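Local coordinates for general secretion pathway protein H (Vibrio cholerae, PDB 4DQ9) that forms part of the type II secretion pseudopilus tip complex, which is critical for recognising and binding the proteins to be secreted, at residues F31-D36 with L42-L47; Q15-L20 with L115-S120; G80-D85 with P125-I130; I8-F13 with L151-P156. All blocks are in the same frame, centred on the assembly; numbering follows the deposited sequence. Where two conformers were deposited one is given.

Interaction 1 (F31-D36 with L42-L47); sequences FGVRID and LTFLQL. With NA (sodium ion), chain C.
Gly32 and Leu45 form one hydrogen-bonded pair of an antiparallel beta hairpin, and Arg34 and Thr43 form the next. The bond from Leu45 N to Gly32 O is 2.9 Å long and almost straight, 176° at the hydrogen. The return bond from Gly32 N to Leu45 O is bent to 136°. Packing is tight on the face of Val33, Ile35, Leu42 and Phe44. There Leu42 CD2 lies 3.8 Å from Ile35 CG1, and Val33 CG2 sits 3.8 Å from Phe44 CD1. Helix 2-27 covers this face, with Phe13 against Leu42. Phe31 and Gln46 end the same face on its solvent side. Gln46 is partly exposed but closely packed: Phe31 CE2 is 3.6 Å from Gln46 CG. Its extended chain runs alongside the ring, amide and ring planes 9° apart. The opposite face, with Arg34, Thr43 and Leu45, is largely polar around a sodium ion. Arg34 turns NE and NH2 side-on to Asp36 OD2, with NE 3.2 Å from it. Arg34 NH1 binds Pro111 O and Glu110. Asp36 OD2 binds the ion at 2.7 Å and Thr43 OG1 at 2.6 Å; Thr43 OG1 also bonds Gln64. One carboxylate oxygen thus serves both metal and arginine, and the ion ties the strands together.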
loop_
_atom_site.group_PDB
_atom_site.type_symbol
_atom_site.label_atom_id
_atom_site.label_comp_id
_atom_site.label_asym_id
_atom_site.label_seq_id
_atom_site.Cartn_x
_atom_site.Cartn_y
_atom_site.Cartn_z
ATOM N N PHE A 31 3.474 7.272 5.291
ATOM C CA PHE A 31 2.253 7.130 6.074
ATOM C C PHE A 31 1.039 7.089 5.177
ATOM O O PHE A 31 1.184 7.146 3.976
ATOM C CB PHE A 31 2.188 8.299 7.087
ATOM C CG PHE A 31 3.322 8.279 8.076
ATOM C CD1 PHE A 31 4.557 8.906 7.796
ATOM C CD2 PHE A 31 3.216 7.608 9.297
ATOM C CE1 PHE A 31 5.594 8.885 8.681
ATOM C CE2 PHE A 31 4.279 7.555 10.167
ATOM C CZ PHE A 31 5.448 8.193 9.907
ATOM N N GLY A 32 -0.121 6.905 5.751
ATOM C CA GLY A 32 -1.281 6.795 4.944
ATOM C C GLY A 32 -2.525 6.987 5.808
ATOM O O GLY A 32 -2.451 6.870 7.025
ATOM N N VAL A 33 -3.695 7.204 5.165
ATOM C CA VAL A 33 -4.934 7.302 5.887
ATOM C C VAL A 33 -5.915 6.306 5.232
ATOM O O VAL A 33 -6.031 6.234 4.008
ATOM C CB VAL A 33 -5.574 8.681 5.840
ATOM C CG1 VAL A 33 -6.928 8.584 6.498
ATOM C CG2 VAL A 33 -4.673 9.706 6.397
ATOM N N ARG A 34 -6.481 5.392 6.045
ATOM C CA ARG A 34 -7.570 4.511 5.602
ATOM C C ARG A 34 -8.921 5.128 6.011
ATOM O O ARG A 34 -9.053 5.534 7.191
ATOM C CB ARG A 34 -7.422 3.115 6.119
ATOM C CG ARG A 34 -8.451 2.259 5.359
ATOM C CD ARG A 34 -8.332 0.882 5.639
ATOM N NE ARG A 34 -8.792 0.720 7.012
ATOM C CZ ARG A 34 -8.052 0.333 8.034
ATOM N NH1 ARG A 34 -6.771 0.062 7.905
ATOM N NH2 ARG A 34 -8.641 0.271 9.226
ATOM N N ILE A 35 -9.802 5.408 5.038
ATOM C CA ILE A 35 -11.101 5.893 5.331
ATOM C C ILE A 35 -12.103 4.723 5.218
ATOM O O ILE A 35 -12.143 4.034 4.198
ATOM C CB ILE A 35 -11.435 6.946 4.242
ATOM C CG1 ILE A 35 -10.346 8.030 4.123
ATOM C CG2 ILE A 35 -12.850 7.567 4.532
ATOM C CD1 ILE A 35 -10.453 8.951 2.858
ATOM N N ASP A 36 -12.931 4.513 6.241
ATOM C CA ASP A 36 -13.960 3.461 6.278
ATOM C C ASP A 36 -15.299 4.177 6.388
ATOM O O ASP A 36 -15.710 4.613 7.424
ATOM C CB ASP A 36 -13.699 2.525 7.404
ATOM C CG ASP A 36 -12.323 1.688 7.260
ATOM O OD1 ASP A 36 -11.998 1.149 6.136
ATOM O OD2 ASP A 36 -11.623 1.354 8.323
ATOM N N LEU A 42 -11.442 6.845 10.622
ATOM C CA LEU A 42 -10.277 7.218 9.870
ATOM C C LEU A 42 -9.168 6.571 10.657
ATOM O O LEU A 42 -9.087 6.747 11.924
ATOM C CB LEU A 42 -10.144 8.730 9.872
ATOM C CG LEU A 42 -11.278 9.507 9.181
ATOM C CD1 LEU A 42 -11.231 11.028 9.605
ATOM C CD2 LEU A 42 -11.135 9.203 7.671
ATOM N N THR A 43 -8.276 5.895 9.934
ATOM C CA THR A 43 -7.115 5.284 10.658
ATOM C C THR A 43 -5.808 5.756 10.028
ATOM O O THR A 43 -5.720 5.839 8.810
ATOM C CB THR A 43 -7.165 3.770 10.482
ATOM O OG1 THR A 43 -8.466 3.331 10.943
ATOM C CG2 THR A 43 -6.061 3.003 11.358
ATOM N N PHE A 44 -4.821 6.067 10.883
ATOM C CA PHE A 44 -3.594 6.731 10.462
ATOM C C PHE A 44 -2.486 5.702 10.555
ATOM O O PHE A 44 -2.228 5.196 11.624
ATOM C CB PHE A 44 -3.369 7.955 11.347
ATOM C CG PHE A 44 -4.540 8.946 11.218
ATOM C CD1 PHE A 44 -4.538 9.889 10.225
ATOM C CD2 PHE A 44 -5.570 8.898 12.158
ATOM C CE1 PHE A 44 -5.621 10.782 10.079
ATOM C CE2 PHE A 44 -6.660 9.806 11.979
ATOM C CZ PHE A 44 -6.631 10.681 10.944
ATOM N N LEU A 45 -1.944 5.330 9.405
ATOM C CA LEU A 45 -1.057 4.163 9.210
ATOM C C LEU A 45 0.369 4.576 8.813
ATOM O O LEU A 45 0.605 5.641 8.237
ATOM C CB LEU A 45 -1.605 3.309 8.081
ATOM C CG LEU A 45 -3.035 2.856 8.313
ATOM C CD1 LEU A 45 -3.628 2.249 7.035
ATOM C CD2 LEU A 45 -3.129 1.851 9.456
ATOM N N GLN A 46 1.336 3.700 9.131
ATOM C CA GLN A 46 2.697 3.769 8.728
ATOM C C GLN A 46 3.072 2.519 7.946
ATOM O O GLN A 46 2.641 1.444 8.254
ATOM C CB GLN A 46 3.607 3.909 9.909
ATOM C CG GLN A 46 5.106 4.146 9.561
ATOM C CD GLN A 46 6.050 4.186 10.761
ATOM O OE1 GLN A 46 5.794 3.548 11.792
ATOM N NE2 GLN A 46 7.213 4.914 10.597
ATOM N N LEU A 47 3.843 2.709 6.891
ATOM C CA LEU A 47 4.321 1.558 6.108
ATOM C C LEU A 47 5.740 1.111 6.654
ATOM O O LEU A 47 6.684 1.959 6.824
ATOM C CB LEU A 47 4.459 2.001 4.657
ATOM C CG LEU A 47 5.006 0.904 3.743
ATOM C CD1 LEU A 47 4.145 -0.300 3.797
ATOM C CD2 LEU A 47 5.154 1.424 2.297
HETATM NA NA NA C . -10.347 3.621 9.131
#

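Interaction 2 (Q15-L20 with L115-S120); sequences QRLLLL and LFVLSS
Val117 of strand 115-117 points at helix 2-27 and meets Leu17 and Leu20. The arrangement is that of a pseudopilin, in which the long N-terminal helix packs on an antiparallel sheet. Within the chain, the strand is outermost in its sheet, next to strand 31-36. The Val117 side chain carries the contact. Val117 CB is the branch point, and the two methyls on it make the contacts. CG1 is anti to the backbone N (chi1 180°). This sends it to the backbone of the helix, where it lies 3.7 Å from Leu20 C and equally close to Leu20 O. It also meets the base of the leucine side chain, with Leu20 CB 4.0 Å from Val117 CG1. The other methyl, CG2, takes the two leucine tips. Leu17 CD1 is 4.1 Å from Val117 CG2, and Leu20 CD1 is 4.2 Å from it. The Leu20 side chain crosses that of Val117 at about a right angle. Leu17 approaches on a slant, from one turn earlier in the helix. All three residues are buried. Leu20 also packs on Phe31, Val33 and Phe44, and Leu17 on Phe126. No hydrogen bond joins the segments. Leu20 N bonds Arg16 O at 3.0 Å within the helix, and Val117 has a backbone bond to Phe31 of the neighbouring strand. The contact between these segments therefore rests on the burial of methyl groups, with no directional bond between them.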
loop_
_atom_site.group_PDB
_atom_site.type_symbol
_atom_site.label_atom_id
_atom_site.label_comp_id
_atom_site.label_asym_id
_atom_site.label_seq_id
_atom_site.Cartn_x
_atom_site.Cartn_y
_atom_site.Cartn_z
ATOM N N GLN A 15 -5.770 18.623 10.935
ATOM C CA GLN A 15 -4.603 18.704 11.822
ATOM C C GLN A 15 -3.844 17.421 11.769
ATOM O O GLN A 15 -2.585 17.450 11.736
ATOM C CB GLN A 15 -5.000 18.953 13.242
ATOM C CG GLN A 15 -5.680 20.315 13.410
ATOM C CD GLN A 15 -6.226 20.532 14.880
ATOM O OE1 GLN A 15 -6.529 19.587 15.620
ATOM N NE2 GLN A 15 -6.324 21.803 15.303
ATOM N N ARG A 16 -4.578 16.294 11.636
ATOM C CA ARG A 16 -3.916 15.002 11.641
ATOM C C ARG A 16 -3.246 14.743 10.300
ATOM O O ARG A 16 -2.124 14.204 10.271
ATOM C CB ARG A 16 -4.914 13.880 11.965
ATOM C CG ARG A 16 -5.358 14.012 13.432
ATOM C CD ARG A 16 -6.772 13.405 13.642
ATOM N NE ARG A 16 -7.167 13.498 15.073
ATOM C CZ ARG A 16 -6.657 12.683 15.962
ATOM N NH1 ARG A 16 -5.826 11.762 15.566
ATOM N NH2 ARG A 16 -7.013 12.720 17.257
ATOM N N LEU A 17 -3.880 15.146 9.202
ATOM C CA LEU A 17 -3.292 14.947 7.913
ATOM C C LEU A 17 -1.975 15.822 7.829
ATOM O O LEU A 17 -0.941 15.351 7.308
ATOM C CB LEU A 17 -4.259 15.336 6.881
ATOM C CG LEU A 17 -3.763 15.233 5.454
ATOM C CD1 LEU A 17 -3.422 13.785 5.088
ATOM C CD2 LEU A 17 -4.824 15.868 4.491
ATOM N N LEU A 18 -2.050 17.063 8.273
ATOM C CA LEU A 18 -0.902 17.968 8.197
ATOM C C LEU A 18 0.211 17.325 8.966
ATOM O O LEU A 18 1.390 17.305 8.535
ATOM C CB LEU A 18 -1.269 19.335 8.736
ATOM C CG LEU A 18 -1.988 20.357 7.890
ATOM C CD1 LEU A 18 -1.844 21.801 8.586
ATOM C CD2 LEU A 18 -1.529 20.515 6.561
ATOM N N LEU A 19 -0.100 16.788 10.155
ATOM C CA LEU A 19 0.899 16.197 11.024
ATOM C C LEU A 19 1.592 15.030 10.340
ATOM O O LEU A 19 2.856 14.871 10.386
ATOM C CB LEU A 19 0.296 15.772 12.365
ATOM C CG LEU A 19 1.306 15.472 13.423
ATOM C CD1 LEU A 19 0.799 15.722 14.903
ATOM C CD2 LEU A 19 1.619 13.992 13.262
ATOM N N LEU A 20 0.814 14.172 9.678
ATOM C CA LEU A 20 1.384 12.974 9.052
ATOM C C LEU A 20 2.236 13.420 7.856
ATOM O O LEU A 20 3.283 12.787 7.656
ATOM C CB LEU A 20 0.335 12.091 8.394
ATOM C CG LEU A 20 -0.365 10.927 9.047
ATOM C CD1 LEU A 20 -1.279 10.127 7.951
ATOM C CD2 LEU A 20 0.488 10.108 10.009
ATOM N N LEU A 115 -5.338 6.784 1.004
ATOM C CA LEU A 115 -4.548 8.021 0.926
ATOM C C LEU A 115 -3.117 7.799 1.297
ATOM O O LEU A 115 -2.856 7.457 2.461
ATOM C CB LEU A 115 -5.173 9.171 1.755
ATOM C CG LEU A 115 -6.670 9.439 1.689
ATOM C CD1 LEU A 115 -7.002 10.643 2.618
ATOM C CD2 LEU A 115 -7.028 9.700 0.231
ATOM N N PHE A 116 -2.185 7.944 0.359
ATOM C CA PHE A 116 -0.803 7.841 0.638
ATOM C C PHE A 116 -0.214 9.170 0.993
ATOM O O PHE A 116 -0.494 10.196 0.335
ATOM C CB PHE A 116 -0.036 7.168 -0.504
ATOM C CG PHE A 116 -0.627 5.855 -0.922
ATOM C CD1 PHE A 116 -0.356 4.711 -0.149
ATOM C CD2 PHE A 116 -1.395 5.716 -2.047
ATOM C CE1 PHE A 116 -0.894 3.474 -0.561
ATOM C CE2 PHE A 116 -2.025 4.450 -2.374
ATOM C CZ PHE A 116 -1.677 3.334 -1.617
ATOM N N VAL A 117 0.634 9.148 2.004
ATOM C CA VAL A 117 1.270 10.347 2.551
ATOM C C VAL A 117 2.761 10.016 2.535
ATOM O O VAL A 117 3.302 9.504 3.536
ATOM C CB VAL A 117 0.726 10.723 3.914
ATOM C CG1 VAL A 117 1.440 12.044 4.513
ATOM C CG2 VAL A 117 -0.796 10.890 3.864
ATOM N N LEU A 118 3.368 10.279 1.377
ATOM C CA LEU A 118 4.695 9.757 1.102
ATOM C C LEU A 118 5.839 10.705 1.638
ATOM O O LEU A 118 5.659 11.910 1.808
ATOM C CB LEU A 118 4.885 9.541 -0.364
ATOM C CG LEU A 118 3.829 8.704 -1.129
ATOM C CD1 LEU A 118 4.138 8.567 -2.594
ATOM C CD2 LEU A 118 3.671 7.412 -0.436
ATOM N N SER A 119 7.021 10.112 1.818
ATOM C CA SER A 119 8.205 10.802 2.272
ATOM C C SER A 119 8.647 11.956 1.390
ATOM O O SER A 119 9.309 12.889 1.858
ATOM C CB SER A 119 9.387 9.873 2.531
ATOM O OG SER A 119 9.679 9.248 1.316
ATOM N N SER A 120 8.222 11.905 0.122
ATOM C CA SER A 120 8.525 12.967 -0.839
ATOM C C SER A 120 7.707 14.207 -0.568
ATOM O O SER A 120 7.913 15.223 -1.212
ATOM C CB SER A 120 8.087 12.494 -2.238
ATOM O OG SER A 120 6.664 12.249 -2.264
#

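Interaction 3 (G80-D85 with P125-I130); sequences GAWQKD and PFTLSI
Trp82 reaches across from a loop to Thr127 and Ser129, which sit on strand 126-132 of an antiparallel sheet in this pseudopilin. The loop follows strand 71-77, the neighbour of strand 126-132 in that sheet. Trp82 has by far the most surface buried here, and Thr127 and Ser129 share the rest of it almost equally. The two strand residues are two positions apart and point to the same side, toward the indole. Leu128 between them points away and packs on Phe13 of helix 2-27. The main chains stay well apart: the nearest CA atoms, those of Trp82 and Thr127, are 9.0 Å from each other. The Trp82 side chain bridges the gap. Its CG lies beside the backbone N (chi1 -65°), and the six-membered ring leads. At the other end of the indole, Trp82 NE1 bonds Asp138 OD1, which limits the turning of the ring. Ser129 OG bonds Pro137 O, so the same loop holds both partners. Pro137 also packs on Trp82. No hydrogen bond links the two segments directly. The leading atom, Trp82 CH2, is 4.2 Å from the methyl Thr127 CG2. Ser129 CB is 3.9 Å from Trp82 CH2. Closest of all is Ser129 OG, 3.6 Å from Trp82 CH2.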
loop_
_atom_site.group_PDB
_atom_site.type_symbol
_atom_site.label_atom_id
_atom_site.label_comp_id
_atom_site.label_asym_id
_atom_site.label_seq_id
_atom_site.Cartn_x
_atom_site.Cartn_y
_atom_site.Cartn_z
ATOM N N GLY A 80 -12.767 11.864 -9.102
ATOM C CA GLY A 80 -13.782 10.816 -9.182
ATOM C C GLY A 80 -15.015 11.066 -8.351
ATOM O O GLY A 80 -15.191 12.137 -7.694
ATOM N N ALA A 81 -15.841 10.052 -8.319
ATOM C CA ALA A 81 -17.177 10.155 -7.710
ATOM C C ALA A 81 -17.099 9.945 -6.227
ATOM O O ALA A 81 -16.163 9.353 -5.750
ATOM C CB ALA A 81 -18.116 9.150 -8.322
ATOM N N TRP A 82 -18.111 10.409 -5.502
ATOM C CA TRP A 82 -18.174 10.099 -4.048
ATOM C C TRP A 82 -18.209 8.584 -3.884
ATOM O O TRP A 82 -18.831 7.859 -4.683
ATOM C CB TRP A 82 -19.404 10.733 -3.343
ATOM C CG TRP A 82 -19.394 12.208 -3.333
ATOM C CD1 TRP A 82 -20.146 13.085 -4.110
ATOM C CD2 TRP A 82 -18.569 13.027 -2.507
ATOM N NE1 TRP A 82 -19.867 14.368 -3.749
ATOM C CE2 TRP A 82 -18.891 14.360 -2.774
ATOM C CE3 TRP A 82 -17.624 12.772 -1.493
ATOM C CZ2 TRP A 82 -18.245 15.413 -2.089
ATOM C CZ3 TRP A 82 -16.982 13.782 -0.877
ATOM C CH2 TRP A 82 -17.276 15.104 -1.160
ATOM N N GLN A 83 -17.507 8.090 -2.864
ATOM C CA GLN A 83 -17.310 6.672 -2.634
ATOM C C GLN A 83 -18.433 5.958 -1.924
ATOM O O GLN A 83 -18.667 4.754 -2.163
ATOM C CB GLN A 83 -15.988 6.430 -1.921
ATOM C CG GLN A 83 -14.842 6.821 -2.858
ATOM C CD GLN A 83 -14.252 5.701 -3.679
ATOM O OE1 GLN A 83 -14.491 4.528 -3.446
ATOM N NE2 GLN A 83 -13.368 6.065 -4.592
ATOM N N LYS A 84 -19.127 6.664 -1.043
ATOM C CA LYS A 84 -20.125 6.003 -0.213
ATOM C C LYS A 84 -21.358 5.679 -1.082
ATOM O O LYS A 84 -21.821 6.535 -1.847
ATOM C CB LYS A 84 -20.456 6.917 0.981
ATOM C CG LYS A 84 -21.359 6.218 2.039
ATOM C CD LYS A 84 -21.507 6.984 3.337
ATOM C CE LYS A 84 -22.150 6.119 4.450
ATOM N NZ LYS A 84 -22.681 7.006 5.527
ATOM N N ASP A 85 -21.957 4.506 -0.858
ATOM C CA ASP A 85 -23.218 4.148 -1.545
ATOM C C ASP A 85 -24.391 4.782 -0.797
ATOM O O ASP A 85 -24.206 5.420 0.208
ATOM C CB ASP A 85 -23.340 2.632 -1.708
ATOM C CG ASP A 85 -23.424 1.895 -0.445
ATOM O OD1 ASP A 85 -24.270 2.163 0.400
ATOM O OD2 ASP A 85 -22.652 0.932 -0.266
ATOM N N PRO A 125 -4.362 12.791 -4.283
ATOM C CA PRO A 125 -5.393 13.831 -4.409
ATOM C C PRO A 125 -6.711 13.318 -3.953
ATOM O O PRO A 125 -7.108 12.254 -4.365
ATOM C CB PRO A 125 -5.321 14.212 -5.844
ATOM C CG PRO A 125 -3.941 13.759 -6.326
ATOM C CD PRO A 125 -3.639 12.557 -5.558
ATOM N N PHE A 126 -7.398 14.069 -3.106
ATOM C CA PHE A 126 -8.688 13.583 -2.608
ATOM C C PHE A 126 -9.467 14.756 -2.011
ATOM O O PHE A 126 -8.880 15.822 -1.716
ATOM C CB PHE A 126 -8.491 12.484 -1.503
ATOM C CG PHE A 126 -8.065 13.086 -0.171
ATOM C CD1 PHE A 126 -6.723 13.513 0.142
ATOM C CD2 PHE A 126 -9.047 13.387 0.829
ATOM C CE1 PHE A 126 -6.389 14.151 1.307
ATOM C CE2 PHE A 126 -8.703 14.022 1.987
ATOM C CZ PHE A 126 -7.375 14.432 2.300
ATOM N N THR A 127 -10.751 14.488 -1.718
ATOM C CA THR A 127 -11.620 15.350 -0.900
ATOM C C THR A 127 -12.307 14.436 0.147
ATOM O O THR A 127 -12.839 13.391 -0.284
ATOM C CB THR A 127 -12.634 16.046 -1.729
ATOM O OG1 THR A 127 -11.947 16.921 -2.615
ATOM C CG2 THR A 127 -13.543 16.910 -0.837
ATOM N N LEU A 128 -12.247 14.822 1.433
ATOM C CA LEU A 128 -12.971 14.104 2.490
ATOM C C LEU A 128 -13.970 15.137 3.019
ATOM O O LEU A 128 -13.563 16.239 3.404
ATOM C CB LEU A 128 -12.069 13.646 3.612
ATOM C CG LEU A 128 -12.912 12.979 4.708
ATOM C CD1 LEU A 128 -12.988 11.522 4.471
ATOM C CD2 LEU A 128 -12.325 13.293 6.066
ATOM N N SER A 129 -15.239 14.775 3.056
ATOM C CA SER A 129 -16.195 15.695 3.651
ATOM C C SER A 129 -16.907 15.057 4.799
ATOM O O SER A 129 -17.075 13.815 4.887
ATOM C CB SER A 129 -17.127 16.166 2.613
ATOM O OG SER A 129 -18.049 15.254 2.371
ATOM N N ILE A 130 -17.306 15.921 5.717
ATOM C CA ILE A 130 -17.898 15.520 7.045
ATOM C C ILE A 130 -19.113 16.391 7.215
ATOM O O ILE A 130 -19.028 17.599 7.139
ATOM C CB ILE A 130 -16.932 15.654 8.216
ATOM C CG1 ILE A 130 -15.648 14.751 8.064
ATOM C CG2 ILE A 130 -17.601 15.306 9.668
ATOM C CD1 ILE A 130 -14.468 15.035 9.011
#

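Interaction 4 (I8-F13 with L151-P156); sequences ISAQSF and LRLLAP
The helical bond from Ser12 N to Ile8 O, 2.9 Å long, closes the turn that holds Ala10 and Gln11 against Leu153. Across the contact itself there is no hydrogen bond. Leu153 does most of the touching. Its CG is anti to the backbone N (chi1 173°), which extends the branch from the strand toward the helix. The methyl CD1 then rests on Ala10: Leu153 CD1 is 3.9 Å from Ala10 CB and 4.0 Å from Ala10 O. The same methyl lies 4.4 Å from Gln11 N. The second methyl is more distant: Leu153 CD2 is 4.4 Å from Gln11 CG. Ala10 is buried, while Gln11 and Leu153 remain partly exposed. The contact thus runs from the covered side of the helix out to its partly exposed flank. The small alanine lets the leucine methyl come close to the helix backbone. Tyr14, one turn beyond Ala10, also packs on Leu153. Strand 151-154 is an outermost strand of its sheet within the chain, bonded to strand 141-145 through Arg152 and Leu154. The helix lies over that sheet, with Ser9 against Ile130 and Phe13 against Phe126 and Leu128 of strand 126-132.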
loop_
_atom_site.group_PDB
_atom_site.type_symbol
_atom_site.label_atom_id
_atom_site.label_comp_id
_atom_site.label_asym_id
_atom_site.label_seq_id
_atom_site.Cartn_x
_atom_site.Cartn_y
_atom_site.Cartn_z
ATOM N N ILE A 8 -15.592 20.768 13.801
ATOM C CA ILE A 8 -14.573 20.319 14.749
ATOM C C ILE A 8 -13.951 19.055 14.178
ATOM O O ILE A 8 -12.672 18.869 14.299
ATOM C CB ILE A 8 -15.223 20.036 16.119
ATOM C CG1 ILE A 8 -15.572 21.347 16.785
ATOM C CG2 ILE A 8 -14.284 19.174 16.990
ATOM C CD1 ILE A 8 -16.300 21.173 18.123
ATOM N N SER A 9 -14.797 18.167 13.626
ATOM C CA SER A 9 -14.289 16.890 13.045
ATOM C C SER A 9 -13.467 17.158 11.798
ATOM O O SER A 9 -12.390 16.475 11.628
ATOM C CB SER A 9 -15.393 15.926 12.712
ATOM O OG SER A 9 -15.989 15.454 13.855
ATOM N N ALA A 10 -13.779 18.187 11.052
ATOM C CA ALA A 10 -13.005 18.477 9.831
ATOM C C ALA A 10 -11.668 19.104 10.248
ATOM O O ALA A 10 -10.581 18.748 9.732
ATOM C CB ALA A 10 -13.811 19.413 8.876
ATOM N N GLN A 11 -11.681 19.928 11.293
ATOM C CA GLN A 11 -10.413 20.542 11.808
ATOM C C GLN A 11 -9.514 19.440 12.329
ATOM O O GLN A 11 -8.283 19.441 12.093
ATOM C CB GLN A 11 -10.816 21.462 12.926
ATOM C CG GLN A 11 -11.507 22.715 12.543
ATOM C CD GLN A 11 -11.697 23.673 13.834
ATOM O OE1 GLN A 11 -11.959 23.218 14.953
ATOM N NE2 GLN A 11 -11.605 24.966 13.649
ATOM N N SER A 12 -10.122 18.458 13.007
ATOM C CA SER A 12 -9.334 17.344 13.603
ATOM C C SER A 12 -8.674 16.601 12.451
ATOM O O SER A 12 -7.428 16.304 12.540
ATOM C CB SER A 12 -10.184 16.398 14.418
ATOM O OG SER A 12 -9.620 15.091 14.590
ATOM N N PHE A 13 -9.438 16.230 11.420
ATOM C CA PHE A 13 -8.790 15.543 10.284
ATOM C C PHE A 13 -7.667 16.357 9.628
ATOM O O PHE A 13 -6.598 15.815 9.292
ATOM C CB PHE A 13 -9.808 14.981 9.315
ATOM C CG PHE A 13 -9.173 14.346 8.106
ATOM C CD1 PHE A 13 -8.553 13.138 8.283
ATOM C CD2 PHE A 13 -9.168 14.912 6.881
ATOM C CE1 PHE A 13 -7.870 12.530 7.197
ATOM C CE2 PHE A 13 -8.601 14.255 5.770
ATOM C CZ PHE A 13 -7.948 13.087 5.956
ATOM N N LEU A 151 -2.822 21.350 0.741
ATOM C CA LEU A 151 -3.845 20.732 1.560
ATOM C C LEU A 151 -4.694 21.893 2.003
ATOM O O LEU A 151 -4.093 22.928 2.374
ATOM C CB LEU A 151 -3.195 20.075 2.774
ATOM C CG LEU A 151 -2.560 18.653 2.639
ATOM C CD1 LEU A 151 -2.483 18.070 1.177
ATOM C CD2 LEU A 151 -1.239 18.600 3.340
ATOM N N ARG A 152 -6.009 21.746 2.014
ATOM C CA ARG A 152 -6.942 22.865 2.312
ATOM C C ARG A 152 -8.047 22.361 3.216
ATOM O O ARG A 152 -8.515 21.240 3.037
ATOM C CB ARG A 152 -7.626 23.372 1.043
ATOM C CG ARG A 152 -6.820 24.214 0.137
ATOM C CD ARG A 152 -7.124 25.684 0.371
ATOM N NE ARG A 152 -8.146 26.249 -0.492
ATOM C CZ ARG A 152 -8.525 27.518 -0.418
ATOM N NH1 ARG A 152 -7.954 28.299 0.491
ATOM N NH2 ARG A 152 -9.453 28.011 -1.233
ATOM N N LEU A 153 -8.499 23.192 4.132
ATOM C CA LEU A 153 -9.684 22.964 4.916
ATOM C C LEU A 153 -10.728 23.953 4.350
ATOM O O LEU A 153 -10.438 25.156 4.275
ATOM C CB LEU A 153 -9.421 23.329 6.340
ATOM C CG LEU A 153 -10.649 23.294 7.250
ATOM C CD1 LEU A 153 -11.270 21.932 7.452
ATOM C CD2 LEU A 153 -10.097 23.817 8.517
ATOM N N LEU A 154 -11.848 23.430 3.903
ATOM C CA LEU A 154 -12.880 24.296 3.250
ATOM C C LEU A 154 -14.187 24.185 4.031
ATOM O O LEU A 154 -14.668 23.115 4.388
ATOM C CB LEU A 154 -13.103 23.937 1.800
ATOM C CG LEU A 154 -11.866 23.952 0.909
ATOM C CD1 LEU A 154 -11.947 22.917 -0.171
ATOM C CD2 LEU A 154 -11.662 25.253 0.266
ATOM N N ALA A 155 -14.764 25.379 4.272
ATOM C CA ALA A 155 -16.112 25.501 4.775
ATOM C C ALA A 155 -17.227 25.151 3.801
ATOM O O ALA A 155 -17.030 25.051 2.624
ATOM C CB ALA A 155 -16.298 26.994 5.267
ATOM N N PRO A 156 -18.414 24.899 4.320
ATOM C CA PRO A 156 -19.548 24.539 3.475
ATOM C C PRO A 156 -19.724 25.652 2.458
ATOM O O PRO A 156 -19.407 26.833 2.731
ATOM C CB PRO A 156 -20.707 24.476 4.437
ATOM C CG PRO A 156 -20.086 24.135 5.713
ATOM C CD PRO A 156 -18.700 24.640 5.729
#

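In the fold
Helix 2-27 joins the two sheets of the domain. Interactions 2 and 4 both use it, with centres about 15 Å apart. Interactions 1 and 2 share a sheet: Val33 N lies 2.8 Å from Leu115 O, a probable hydrogen bond. Interactions 3 and 4 reach the other sheet, and their centres are about 14 Å apart. Phe13 of interaction 4 is a common hub. Its CE1 is 4.1 Å from Val33 CG1 of interaction 1, and its CZ is 4.2 Å from Leu115 CD1 of interaction 2. Interactions 1 and 3 also meet, at Ile35 CD1 and Leu128 CD1, 4.0 Å apart. The sodium ion is held within interaction 1. The side chain of Leu20, in interaction 2, is about 11 Å from that ion.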